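PDB 3UXF: fimbrial subunit type 1 from Actinomyces oris, which serves as the major building block of fimbriae, the adhesive protein fibres that this Gram-positive bacterium anchors in its cell wall and carries on its surface. Local coordinates for residues V185-T190 with I344-V349; G198-Y203 with N301-A306; I205-P210 with K221-V226; E264-N269 with T337-P342; N309-L314 with E473-T478. One frame throughout, in Å; residues are numbered along the deposited sequence.

From the N-terminal side, strand 185-190 comes first, and contact 1 closes a loop of some 150 residues, running from it to residues 344-349. Contacts 2, 3 and 4 all nest inside that loop. Contact 2 pairs the start of strand 201-208 with the end of strand 295-302. Contact 3, nested in contact 2, reaches from the far end of strand 201-208 across the core of the middle beta sandwich to residues 221-226. Contact 4 joins two surface loops and crosses contact 2. Contact 5 opens on strand 312-321, inside the loops of contacts 1 and 4, and closes far downstream, so it crosses both and ties the sandwich to the C-terminal domain.

Contact 1: V185-T190 with I344-V349; sequences VDKQVT and IPTTPV
Val349 buries the most surface here, and it does so with both methyls against Lys187. CG1 presses on the backbone, 3.0 Å from Lys187 O, which is tight for a carbon against a carbonyl oxygen. CG2 sits on the aliphatic chain, nearest to Lys187 CE at 3.8 Å, the two side chains crossing at about a right angle. The lysine presents this length of methylenes because CG is anti to the backbone N (chi1 -179°) and the chain stays extended to NZ. That NZ is covalently joined to CG of Asn316, an intramolecular isopeptide bond, and it also hydrogen-bonds Asp227. At the other end Val185 drives CG2 to 3.3 Å from Pro345 O. Between the two, Thr346 CG2 lies 3.6 Å from Asp186 C. The backbones do not pair directly. One water donates to Val185 O at 2.8 Å and accepts from Thr347 N, and a second accepts from both Lys187 N and Thr347 OG1. Strand 185-190 pairs by its other edge with strand 201-208, while residues 344-346 hydrogen-bond strand 312-321, so the contact lies along the seam between the two sheets.

Contact 2: G198-Y203 with N301-A306; sequences GRDITY and NAKFDA
Ile201 and Ala302 face each other as an antiparallel hydrogen-bonded pair. Ile201 N donates to Ala302 O over 3.1 Å, nearly straight at 168° and in the carbonyl plane. The return bond, from Ala302 N to Ile201 O, is shorter at 2.8 Å but more bent, 142° at the hydrogen, although the nitrogen lies almost on the line of the C=O bond. Toward Gly198 the direct backbone bonds stop, although the chains stay close, and water takes over. One molecule gives its protons to Gly198 O and Asp200 OD1 and accepts from Phe304 N; another spans Gly198 O and Phe304 O. On the far side, in the non-hydrogen-bonded pair, a third water lies 2.7 Å from Thr202 OG1 and donates to Asn301 OD1, while ND2 of Asn301 is hydrogen-bonded to Thr239 OG1. Asp200 and Lys303 add a long salt bridge, 3.8 Å from OD2 to NZ, its exact placement doubtful. Packing fills the other face of the sheet. With CG trans to its carbonyl carbon (chi1 -55°), Phe304 swings its ring in beside Ile201. Ile201 CD1 meets Phe304 CE2 at 3.9 Å, and the edge of that ring approaches Arg199 O, 3.6 Å from CD2. Next to it Ala302 CB touches Tyr203 CE2 at 3.9 Å. Leu314 of the opposite sheet packs against Ile201, Tyr203 and Phe304. The chemistry divides by face: an aromatic and aliphatic side turned into the sandwich, a hydrated side turned out, and a strand end where water replaces direct backbone bonds as the antiparallel pairing gives way to loop.

Contact 3: I205-P210 with K221-V226; sequences ITTSIP and KRYEVV
The CA atoms of Thr207 and Val225 are 8.0 Å apart, the nearest such pair, a spacing too wide for backbone hydrogen bonds and spanned here by side chains. Tyr223 does most of the work. A chi1 of -163° turns CG away from the backbone N, and the ring reaches across to the other chain and ends in a hydroxyl with two close oxygens. Tyr223 OH donates to Ser208 O over a short 2.6 Å, meeting that carbonyl from well above its plane. Thr207 OG1 lies 2.8 Å from the same hydroxyl oxygen, a probable hydrogen bond whose proton has another acceptor in reach. The bond to Ser208 O, with Thr207 close by, satisfies a buried phenol. The ring edge is lined too: Pro210 CD lies 3.8 Å from Tyr223 CE1. Ile209 CG1 crosses the tyrosine at about a right angle, 3.8 Å from its OH. Farther along, Ile205 CG2 and Val225 CG1 meet at 3.7 Å as the two side chains slide past each other. On the reverse side of its strand, Glu224 is gripped side-on by Arg222, NE to OE2 and NH2 to OE1, and Arg222 also reaches the carbonyls of Phe328 and Trp330. Strand 201-208 belongs to one sheet and strand 224-229 to the other, so this is the facing-sheet packing of a beta sandwich, here with a tyrosine hydroxyl bridging its core.

Contact 4: E264-N269 with T337-P342; sequences EGKDHN and TTTDIP
Lys266 and Thr337 meet where the hairpin loop between strands 258-264 and 269-275 rests on the long connection that leads from strand 312-321 to strand 344-362. Both are surface loops of the middle beta sandwich, and no direct hydrogen bond joins them. The lysine lays its chain obliquely over the threonine: CD is 3.7 Å from Thr337 O and 3.9 Å from Thr337 CB. At its last torsion the chain bends and carries NZ back to its neighbour Asp267, with which it makes a weak salt bridge. Asp267 lies alongside Thr339, pointing the same way, with OD2 3.8 Å from Thr339 CG2. The polar joint is made by water at Thr338 O. One molecule donates to this carbonyl at 2.6 Å and accepts from Lys266 N. A second donates to it at 2.8 Å, accepts from Asp267 N, and lies in the plane of the His268 ring, 3.0 Å from ND1. A single carbonyl is thus tied through water to two successive amides of the hairpin loop and to an imidazole. Lys231 NZ hydrogen-bonds the carbonyls of Gly265 and Lys266, while Arg228 NH1 takes Thr339 O. The hairpin loop also closes on itself: Gly265 N donates to Asn269 OD1 over 3.2 Å, at 159° and on a lone pair in the carbonyl plane.

Contact 5: N309-L314 with E473-T478; sequences NLEGDL and EKKAAT
Glu311 and Lys475 cross obliquely, and they touch through their chains while the charged ends stay apart. Both are extended. In Glu311 the first torsion (chi1 -163°) sets CG opposite the backbone N, which lays its methylenes over the root of the lysine, CG to CG 3.9 Å. Lys475 runs back along the other backbone until its CE is 3.2 Å from Glu311 O, while NZ stays 6.4 Å from Glu311 OE1. Gly312 CA packs against the same lysine, 3.9 Å from CG. Asp313 and Glu473 instead run alongside each other in one direction, their carboxylate planes turned 75° from each other. Asp313 OD1 rests 3.6 Å from Glu473 CB and is 4.9 Å from Glu473 OE1. Lys352 forms a salt bridge with both of these oxygens, which would offset the like charges. A water donates to Asp313 OD2 at 2.9 Å and to Glu473 O at 2.7 Å. Residues 473-475 leave helix 469-472 through a Schellman motif, with Lys475 at positive phi. Without a direct hydrogen bond between the segments, middle sandwich and prealbumin-like domain meet here through aliphatic contact, water and Lys352 of strand 344-362, which runs between them.

Contact 1: V185-T190 with I344-V349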
# COMPACT_ATOMS: atom_id res chain seq x y z
N VAL A 185 0.96 -1.94 -6.17
CA VAL A 185 1.94 -1.66 -5.15
C VAL A 185 1.18 -1.63 -3.85
O VAL A 185 0.05 -1.13 -3.79
CB VAL A 185 2.68 -0.34 -5.40
CG1 VAL A 185 3.45 -0.40 -6.74
CG2 VAL A 185 1.71 0.83 -5.37
N ASP A 186 1.79 -2.13 -2.77
CA ASP A 186 1.07 -2.28 -1.53
C ASP A 186 2.02 -2.09 -0.37
O ASP A 186 3.22 -2.35 -0.51
CB ASP A 186 0.48 -3.69 -1.44
CG ASP A 186 -0.61 -3.93 -2.49
OD1 ASP A 186 -1.77 -3.48 -2.25
OD2 ASP A 186 -0.33 -4.55 -3.55
N LYS A 187 1.49 -1.54 0.72
CA LYS A 187 2.28 -1.46 1.96
C LYS A 187 1.47 -2.06 3.09
O LYS A 187 0.27 -1.83 3.17
CB LYS A 187 2.63 -0.00 2.31
CG LYS A 187 3.47 0.08 3.59
CD LYS A 187 4.03 1.55 3.77
CE LYS A 187 4.70 1.61 5.13
NZ LYS A 187 5.64 2.77 5.26
N GLN A 188 2.14 -2.84 3.94
CA GLN A 188 1.51 -3.38 5.13
C GLN A 188 2.30 -2.99 6.34
O GLN A 188 3.51 -2.67 6.26
CB GLN A 188 1.55 -4.91 5.07
CG GLN A 188 0.76 -5.47 3.87
CD GLN A 188 1.05 -6.92 3.65
OE1 GLN A 188 2.00 -7.28 2.94
NE2 GLN A 188 0.25 -7.80 4.26
N VAL A 189 1.65 -3.06 7.48
CA VAL A 189 2.34 -2.83 8.75
C VAL A 189 2.04 -3.99 9.67
O VAL A 189 0.92 -4.52 9.69
CB VAL A 189 1.93 -1.49 9.40
CG1 VAL A 189 0.44 -1.47 9.73
CG2 VAL A 189 2.73 -1.22 10.68
N THR A 190 3.05 -4.42 10.44
CA THR A 190 2.82 -5.42 11.47
C THR A 190 3.11 -4.75 12.79
O THR A 190 4.27 -4.44 13.07
CB THR A 190 3.76 -6.62 11.29
OG1 THR A 190 3.55 -7.20 9.98
CG2 THR A 190 3.46 -7.69 12.34
N ILE A 344 4.48 5.71 -8.14
CA ILE A 344 3.18 5.07 -8.06
C ILE A 344 2.96 4.72 -6.58
O ILE A 344 3.74 3.92 -6.04
CB ILE A 344 3.16 3.78 -8.90
CG1 ILE A 344 3.35 4.11 -10.40
CG2 ILE A 344 1.86 3.03 -8.69
CD1 ILE A 344 3.81 2.93 -11.26
N PRO A 345 1.95 5.31 -5.93
CA PRO A 345 1.84 5.24 -4.47
C PRO A 345 1.04 4.07 -3.94
O PRO A 345 0.07 3.58 -4.55
CB PRO A 345 1.11 6.52 -4.11
CG PRO A 345 0.17 6.70 -5.30
CD PRO A 345 0.98 6.28 -6.49
N THR A 346 1.47 3.59 -2.78
CA THR A 346 0.62 2.73 -1.99
C THR A 346 -0.45 3.55 -1.28
O THR A 346 -0.33 4.76 -1.11
CB THR A 346 1.41 1.96 -0.89
OG1 THR A 346 1.80 2.85 0.17
CG2 THR A 346 2.62 1.29 -1.46
N THR A 347 -1.55 2.90 -0.89
CA THR A 347 -2.39 3.57 0.08
C THR A 347 -1.57 3.64 1.37
O THR A 347 -0.69 2.78 1.58
CB THR A 347 -3.65 2.77 0.29
OG1 THR A 347 -3.29 1.41 0.40
CG2 THR A 347 -4.50 2.86 -0.96
N PRO A 348 -1.81 4.65 2.20
CA PRO A 348 -1.12 4.74 3.49
C PRO A 348 -1.61 3.64 4.42
O PRO A 348 -2.72 3.13 4.26
CB PRO A 348 -1.54 6.11 4.04
CG PRO A 348 -2.86 6.39 3.36
CD PRO A 348 -2.73 5.79 1.98
N VAL A 349 -0.74 3.25 5.34
CA VAL A 349 -1.13 2.34 6.42
C VAL A 349 -0.95 3.06 7.73
O VAL A 349 -0.03 3.87 7.86
CB VAL A 349 -0.29 1.02 6.43
CG1 VAL A 349 -0.57 0.22 5.21
CG2 VAL A 349 1.23 1.27 6.57
O HOH W 1 -1.79 0.11 -2.12
O HOH W 2 -1.06 -0.33 0.83

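Contact 2: G198-Y203 with N301-A306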
# COMPACT_ATOMS: atom_id res chain seq x y z
N GLY A 198 6.66 2.53 21.36
CA GLY A 198 8.11 2.47 21.39
C GLY A 198 8.67 1.11 21.01
O GLY A 198 9.88 0.98 20.81
N ARG A 199 7.83 0.09 20.96
CA ARG A 199 8.28 -1.22 20.50
C ARG A 199 8.39 -1.22 18.97
O ARG A 199 7.75 -0.44 18.27
CB ARG A 199 7.27 -2.29 20.94
CG ARG A 199 6.98 -2.29 22.46
CD ARG A 199 8.25 -2.38 23.27
NE ARG A 199 8.72 -3.77 23.34
CZ ARG A 199 9.79 -4.18 24.02
NH1 ARG A 199 10.52 -3.30 24.70
NH2 ARG A 199 10.14 -5.46 24.02
N ASP A 200 9.20 -2.15 18.47
CA ASP A 200 9.50 -2.24 17.05
C ASP A 200 8.24 -2.44 16.21
O ASP A 200 7.39 -3.25 16.58
CB ASP A 200 10.41 -3.44 16.82
CG ASP A 200 11.79 -3.28 17.47
OD1 ASP A 200 12.15 -2.16 17.91
OD2 ASP A 200 12.51 -4.31 17.56
N ILE A 201 8.18 -1.78 15.06
CA ILE A 201 7.07 -2.00 14.13
C ILE A 201 7.69 -2.42 12.80
O ILE A 201 8.72 -1.90 12.41
CB ILE A 201 6.23 -0.71 14.00
CG1 ILE A 201 5.39 -0.51 15.28
CG2 ILE A 201 5.33 -0.73 12.72
CD1 ILE A 201 4.61 0.81 15.34
N THR A 202 7.06 -3.35 12.07
CA THR A 202 7.64 -3.80 10.81
C THR A 202 6.78 -3.34 9.64
O THR A 202 5.56 -3.50 9.66
CB THR A 202 7.69 -5.33 10.73
OG1 THR A 202 8.36 -5.89 11.88
CG2 THR A 202 8.43 -5.77 9.47
N TYR A 203 7.42 -2.76 8.63
CA TYR A 203 6.70 -2.40 7.40
C TYR A 203 7.11 -3.31 6.25
O TYR A 203 8.29 -3.68 6.13
CB TYR A 203 7.02 -0.96 7.01
CG TYR A 203 6.44 0.08 7.95
CD1 TYR A 203 5.08 0.15 8.18
CD2 TYR A 203 7.26 1.00 8.59
CE1 TYR A 203 4.52 1.10 8.99
CE2 TYR A 203 6.71 1.98 9.42
CZ TYR A 203 5.35 2.03 9.63
OH TYR A 203 4.81 2.99 10.46
N ASN A 301 12.42 -2.21 9.22
CA ASN A 301 12.19 -2.48 10.64
C ASN A 301 12.26 -1.16 11.38
O ASN A 301 13.36 -0.66 11.68
CB ASN A 301 13.25 -3.47 11.11
CG ASN A 301 13.17 -4.79 10.35
OD1 ASN A 301 12.20 -5.58 10.49
ND2 ASN A 301 14.22 -5.07 9.58
N ALA A 302 11.10 -0.57 11.67
CA ALA A 302 11.02 0.76 12.22
C ALA A 302 11.27 0.73 13.72
O ALA A 302 10.68 -0.06 14.44
CB ALA A 302 9.66 1.36 11.94
N LYS A 303 12.17 1.59 14.17
CA LYS A 303 12.54 1.64 15.58
C LYS A 303 12.31 3.03 16.10
O LYS A 303 12.37 4.01 15.33
CB LYS A 303 14.03 1.36 15.69
CG LYS A 303 14.49 -0.01 15.17
CD LYS A 303 14.12 -1.12 16.08
CE LYS A 303 14.91 -2.40 15.75
NZ LYS A 303 14.51 -3.17 14.51
N PHE A 304 12.10 3.14 17.41
CA PHE A 304 11.76 4.40 18.05
C PHE A 304 12.58 4.60 19.31
O PHE A 304 13.03 3.64 19.91
CB PHE A 304 10.27 4.39 18.48
CG PHE A 304 9.32 4.07 17.34
CD1 PHE A 304 8.89 5.06 16.50
CD2 PHE A 304 8.89 2.76 17.17
CE1 PHE A 304 8.02 4.75 15.42
CE2 PHE A 304 8.01 2.45 16.11
CZ PHE A 304 7.60 3.45 15.25
N ASP A 305 12.70 5.84 19.75
CA ASP A 305 13.08 6.04 21.15
C ASP A 305 11.93 5.51 21.99
O ASP A 305 10.75 5.72 21.63
CB ASP A 305 13.27 7.52 21.45
CG ASP A 305 14.50 8.09 20.76
OD1 ASP A 305 15.52 7.36 20.67
OD2 ASP A 305 14.43 9.25 20.32
N ALA A 306 12.25 4.88 23.11
CA ALA A 306 11.21 4.33 23.97
C ALA A 306 10.13 5.33 24.31
O ALA A 306 8.95 4.96 24.30
CB ALA A 306 11.81 3.72 25.24
O HOH W 3 11.65 0.48 18.66
O HOH W 4 12.19 1.86 22.06
O HOH W 5 10.71 -5.05 12.81

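Contact 3: I205-P210 with K221-V226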
# COMPACT_ATOMS: atom_id res chain seq x y z
N ILE A 205 6.71 -3.66 2.10
CA ILE A 205 6.28 -2.98 0.88
C ILE A 205 6.43 -3.95 -0.29
O ILE A 205 7.48 -4.55 -0.48
CB ILE A 205 7.15 -1.74 0.59
CG1 ILE A 205 7.12 -0.80 1.79
CG2 ILE A 205 6.70 -1.07 -0.70
CD1 ILE A 205 8.29 0.14 1.78
N THR A 206 5.37 -4.16 -1.07
CA THR A 206 5.41 -5.15 -2.12
C THR A 206 5.02 -4.49 -3.42
O THR A 206 3.94 -3.91 -3.51
CB THR A 206 4.45 -6.33 -1.79
OG1 THR A 206 4.74 -6.84 -0.48
CG2 THR A 206 4.64 -7.48 -2.77
N THR A 207 5.91 -4.57 -4.40
CA THR A 207 5.72 -3.79 -5.64
C THR A 207 5.86 -4.67 -6.88
O THR A 207 6.82 -5.44 -7.03
CB THR A 207 6.76 -2.65 -5.74
OG1 THR A 207 8.07 -3.17 -5.50
CG2 THR A 207 6.48 -1.61 -4.70
N SER A 208 4.93 -4.49 -7.84
CA SER A 208 5.08 -5.16 -9.14
C SER A 208 6.39 -4.79 -9.82
O SER A 208 6.97 -3.71 -9.58
CB SER A 208 3.90 -4.78 -10.05
OG SER A 208 2.72 -5.35 -9.55
N ILE A 209 6.83 -5.67 -10.72
CA ILE A 209 8.05 -5.47 -11.49
C ILE A 209 7.64 -5.45 -12.98
O ILE A 209 6.90 -6.33 -13.41
CB ILE A 209 9.01 -6.65 -11.27
CG1 ILE A 209 9.44 -6.70 -9.79
CG2 ILE A 209 10.22 -6.53 -12.14
CD1 ILE A 209 10.13 -8.01 -9.40
N PRO A 210 8.08 -4.44 -13.74
CA PRO A 210 7.72 -4.44 -15.17
C PRO A 210 8.23 -5.68 -15.90
O PRO A 210 9.31 -6.14 -15.60
CB PRO A 210 8.45 -3.21 -15.72
CG PRO A 210 8.65 -2.34 -14.53
CD PRO A 210 8.82 -3.23 -13.34
N LYS A 221 15.85 -0.20 -16.30
CA LYS A 221 16.94 0.76 -16.16
C LYS A 221 16.95 1.51 -14.83
O LYS A 221 17.98 2.04 -14.42
CB LYS A 221 16.92 1.77 -17.32
CG LYS A 221 16.89 1.12 -18.68
CD LYS A 221 18.22 0.46 -19.02
CE LYS A 221 18.40 0.34 -20.52
NZ LYS A 221 17.30 1.00 -21.27
N ARG A 222 15.80 1.56 -14.18
CA ARG A 222 15.68 2.20 -12.88
C ARG A 222 14.55 1.55 -12.10
O ARG A 222 13.46 1.35 -12.63
CB ARG A 222 15.44 3.70 -13.00
CG ARG A 222 15.26 4.40 -11.65
CD ARG A 222 15.04 5.89 -11.80
NE ARG A 222 15.13 6.58 -10.51
CZ ARG A 222 14.70 7.82 -10.29
NH1 ARG A 222 14.15 8.51 -11.27
NH2 ARG A 222 14.83 8.36 -9.09
N TYR A 223 14.82 1.21 -10.85
CA TYR A 223 13.81 0.62 -9.99
C TYR A 223 14.07 1.03 -8.56
O TYR A 223 15.00 0.55 -7.92
CB TYR A 223 13.79 -0.91 -10.12
CG TYR A 223 12.53 -1.55 -9.60
CD1 TYR A 223 11.47 -1.85 -10.44
CD2 TYR A 223 12.40 -1.87 -8.26
CE1 TYR A 223 10.33 -2.44 -9.97
CE2 TYR A 223 11.26 -2.46 -7.77
CZ TYR A 223 10.22 -2.74 -8.62
OH TYR A 223 9.08 -3.34 -8.14
N GLU A 224 13.25 1.95 -8.06
CA GLU A 224 13.40 2.45 -6.71
C GLU A 224 12.08 2.36 -5.95
O GLU A 224 11.03 2.69 -6.48
CB GLU A 224 13.92 3.89 -6.72
CG GLU A 224 15.33 4.02 -7.28
CD GLU A 224 15.76 5.45 -7.51
OE1 GLU A 224 15.06 6.37 -7.05
OE2 GLU A 224 16.80 5.66 -8.16
N VAL A 225 12.17 1.91 -4.71
CA VAL A 225 11.03 1.86 -3.81
C VAL A 225 11.30 2.91 -2.75
O VAL A 225 12.30 2.84 -2.04
CB VAL A 225 10.88 0.48 -3.16
CG1 VAL A 225 9.74 0.48 -2.16
CG2 VAL A 225 10.66 -0.58 -4.23
N VAL A 226 10.42 3.90 -2.67
CA VAL A 226 10.64 5.04 -1.78
C VAL A 226 9.66 4.98 -0.64
O VAL A 226 8.47 4.77 -0.85
CB VAL A 226 10.46 6.38 -2.54
CG1 VAL A 226 10.72 7.57 -1.59
CG2 VAL A 226 11.45 6.41 -3.73

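Contact 4: E264-N269 with T337-P342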
# COMPACT_ATOMS: atom_id res chain seq x y z
N GLU A 264 17.13 13.26 5.22
CA GLU A 264 16.24 14.12 5.97
C GLU A 264 15.29 14.87 5.04
O GLU A 264 15.68 15.34 3.97
CB GLU A 264 17.08 15.12 6.76
CG GLU A 264 17.56 14.64 8.10
CD GLU A 264 16.98 15.50 9.20
OE1 GLU A 264 17.40 16.67 9.31
OE2 GLU A 264 16.07 15.01 9.92
N GLY A 265 14.05 15.03 5.46
CA GLY A 265 13.10 15.76 4.69
C GLY A 265 12.52 16.91 5.49
O GLY A 265 12.93 17.19 6.65
N LYS A 266 11.54 17.56 4.88
CA LYS A 266 10.93 18.75 5.45
C LYS A 266 9.99 18.39 6.58
O LYS A 266 10.21 18.80 7.72
CB LYS A 266 10.21 19.54 4.36
CG LYS A 266 9.46 20.79 4.80
CD LYS A 266 8.67 21.35 3.59
CE LYS A 266 7.94 22.65 3.88
NZ LYS A 266 6.76 22.46 4.76
N ASP A 267 8.96 17.61 6.26
CA ASP A 267 7.96 17.19 7.23
C ASP A 267 8.04 15.70 7.50
O ASP A 267 7.33 15.18 8.37
CB ASP A 267 6.57 17.51 6.72
CG ASP A 267 6.30 19.02 6.66
OD1 ASP A 267 6.91 19.76 7.44
OD2 ASP A 267 5.48 19.42 5.82
N HIS A 268 8.90 15.04 6.75
CA HIS A 268 9.10 13.59 6.86
C HIS A 268 10.56 13.35 6.59
O HIS A 268 11.28 14.24 6.12
CB HIS A 268 8.34 12.89 5.74
CG HIS A 268 6.89 13.23 5.72
ND1 HIS A 268 6.38 14.28 4.99
CD2 HIS A 268 5.83 12.63 6.32
CE1 HIS A 268 5.07 14.31 5.15
NE2 HIS A 268 4.72 13.33 5.95
N ASN A 269 11.01 12.13 6.84
CA ASN A 269 12.27 11.68 6.26
C ASN A 269 11.99 10.66 5.19
O ASN A 269 10.82 10.41 4.86
CB ASN A 269 13.18 11.10 7.33
CG ASN A 269 13.52 12.11 8.39
OD1 ASN A 269 13.76 13.27 8.07
ND2 ASN A 269 13.51 11.69 9.66
N THR A 337 12.46 19.92 -0.30
CA THR A 337 11.25 20.20 0.44
C THR A 337 10.05 19.34 0.00
O THR A 337 8.92 19.66 0.34
CB THR A 337 10.87 21.72 0.36
OG1 THR A 337 10.55 22.06 -0.99
CG2 THR A 337 12.04 22.58 0.82
N THR A 338 10.31 18.24 -0.71
CA THR A 338 9.24 17.32 -1.14
C THR A 338 8.38 16.84 0.04
O THR A 338 8.90 16.58 1.13
CB THR A 338 9.85 16.05 -1.80
OG1 THR A 338 10.72 16.45 -2.87
CG2 THR A 338 8.76 15.11 -2.33
N THR A 339 7.08 16.74 -0.18
CA THR A 339 6.18 16.19 0.84
C THR A 339 5.34 15.05 0.28
O THR A 339 4.89 14.20 1.03
CB THR A 339 5.20 17.25 1.38
OG1 THR A 339 4.55 17.88 0.26
CG2 THR A 339 5.94 18.28 2.22
N ASP A 340 5.07 15.06 -1.01
CA ASP A 340 4.25 14.00 -1.59
C ASP A 340 5.11 12.77 -1.95
O ASP A 340 6.25 12.91 -2.37
CB ASP A 340 3.52 14.49 -2.83
CG ASP A 340 2.27 13.67 -3.13
OD1 ASP A 340 2.14 12.56 -2.56
OD2 ASP A 340 1.42 14.14 -3.92
N ILE A 341 4.58 11.56 -1.76
CA ILE A 341 5.33 10.35 -2.16
C ILE A 341 5.58 10.38 -3.67
O ILE A 341 4.67 10.68 -4.44
CB ILE A 341 4.58 9.04 -1.79
CG1 ILE A 341 5.47 7.80 -1.98
CG2 ILE A 341 3.32 8.89 -2.57
CD1 ILE A 341 6.45 7.58 -0.78
N PRO A 342 6.82 10.04 -4.09
CA PRO A 342 7.08 9.98 -5.54
C PRO A 342 6.58 8.70 -6.14
O PRO A 342 6.38 7.70 -5.46
CB PRO A 342 8.60 10.04 -5.63
CG PRO A 342 9.13 9.69 -4.29
CD PRO A 342 8.05 9.92 -3.29
O HOH W 6 11.28 16.59 2.19
O HOH W 7 8.42 16.13 3.87

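Contact 5: N309-L314 with E473-T478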
# COMPACT_ATOMS: atom_id res chain seq x y z
N ASN A 309 6.50 10.02 21.29
CA ASN A 309 5.12 10.43 21.40
C ASN A 309 4.35 9.90 20.21
O ASN A 309 4.25 10.55 19.18
CB ASN A 309 5.02 11.94 21.47
CG ASN A 309 3.59 12.41 21.61
OD1 ASN A 309 2.65 11.63 21.51
ND2 ASN A 309 3.43 13.70 21.82
N LEU A 310 3.83 8.69 20.36
CA LEU A 310 3.07 8.04 19.30
C LEU A 310 1.56 8.24 19.41
O LEU A 310 0.80 7.59 18.68
CB LEU A 310 3.37 6.52 19.27
CG LEU A 310 4.59 6.04 18.48
CD1 LEU A 310 4.77 4.51 18.57
CD2 LEU A 310 4.57 6.41 17.02
N GLU A 311 1.10 9.13 20.30
CA GLU A 311 -0.34 9.34 20.44
C GLU A 311 -0.98 9.67 19.10
O GLU A 311 -0.52 10.56 18.39
CB GLU A 311 -0.64 10.44 21.47
CG GLU A 311 -2.10 10.40 21.93
CD GLU A 311 -2.44 11.44 23.01
OE1 GLU A 311 -1.60 12.30 23.34
OE2 GLU A 311 -3.59 11.39 23.48
N GLY A 312 -2.08 9.00 18.78
CA GLY A 312 -2.74 9.25 17.51
C GLY A 312 -2.32 8.32 16.39
O GLY A 312 -2.05 7.16 16.65
N ASP A 313 -2.28 8.84 15.16
CA ASP A 313 -1.97 8.03 13.97
C ASP A 313 -0.50 8.09 13.64
O ASP A 313 0.12 9.17 13.69
CB ASP A 313 -2.67 8.59 12.74
CG ASP A 313 -4.16 8.32 12.72
OD1 ASP A 313 -4.61 7.39 13.39
OD2 ASP A 313 -4.90 9.07 12.01
N LEU A 314 0.07 6.95 13.29
CA LEU A 314 1.43 6.89 12.72
C LEU A 314 1.19 6.34 11.33
O LEU A 314 0.68 5.23 11.18
CB LEU A 314 2.32 5.94 13.52
CG LEU A 314 3.66 5.55 12.86
CD1 LEU A 314 4.58 6.80 12.77
CD2 LEU A 314 4.35 4.36 13.54
N GLU A 473 -7.24 7.76 17.63
CA GLU A 473 -6.91 8.50 16.41
C GLU A 473 -7.21 10.00 16.55
O GLU A 473 -6.66 10.80 15.81
CB GLU A 473 -7.68 7.92 15.22
CG GLU A 473 -9.18 8.28 15.20
CD GLU A 473 -9.99 7.31 14.32
OE1 GLU A 473 -9.36 6.41 13.73
OE2 GLU A 473 -11.23 7.47 14.19
N LYS A 474 -8.05 10.34 17.52
CA LYS A 474 -8.36 11.74 17.83
C LYS A 474 -7.49 12.26 18.98
O LYS A 474 -7.67 13.39 19.44
CB LYS A 474 -9.84 11.83 18.28
CG LYS A 474 -10.83 11.50 17.16
CD LYS A 474 -10.66 12.46 16.00
CE LYS A 474 -11.56 12.08 14.85
NZ LYS A 474 -12.93 11.95 15.40
N LYS A 475 -6.56 11.44 19.45
CA LYS A 475 -5.75 11.76 20.63
C LYS A 475 -6.63 12.07 21.83
O LYS A 475 -6.30 12.97 22.62
CB LYS A 475 -4.80 12.92 20.34
CG LYS A 475 -3.84 12.59 19.21
CD LYS A 475 -2.86 13.71 19.00
CE LYS A 475 -1.92 13.41 17.85
NZ LYS A 475 -1.24 14.63 17.38
N ALA A 476 -7.73 11.34 21.94
CA ALA A 476 -8.61 11.46 23.10
C ALA A 476 -8.17 10.40 24.10
O ALA A 476 -7.87 9.27 23.71
CB ALA A 476 -10.04 11.20 22.69
N ALA A 477 -8.12 10.78 25.35
CA ALA A 477 -7.76 9.83 26.39
C ALA A 477 -8.80 8.78 26.62
O ALA A 477 -10.01 9.04 26.53
CB ALA A 477 -7.50 10.56 27.70
N THR A 478 -8.32 7.58 26.94
CA THR A 478 -9.17 6.51 27.43
C THR A 478 -9.12 6.63 28.94
O THR A 478 -8.05 6.48 29.55
CB THR A 478 -8.66 5.14 26.93
OG1 THR A 478 -8.83 5.06 25.52
CG2 THR A 478 -9.50 4.00 27.55
O HOH W 8 -5.10 9.20 22.97
O HOH W 9 -5.59 11.49 13.40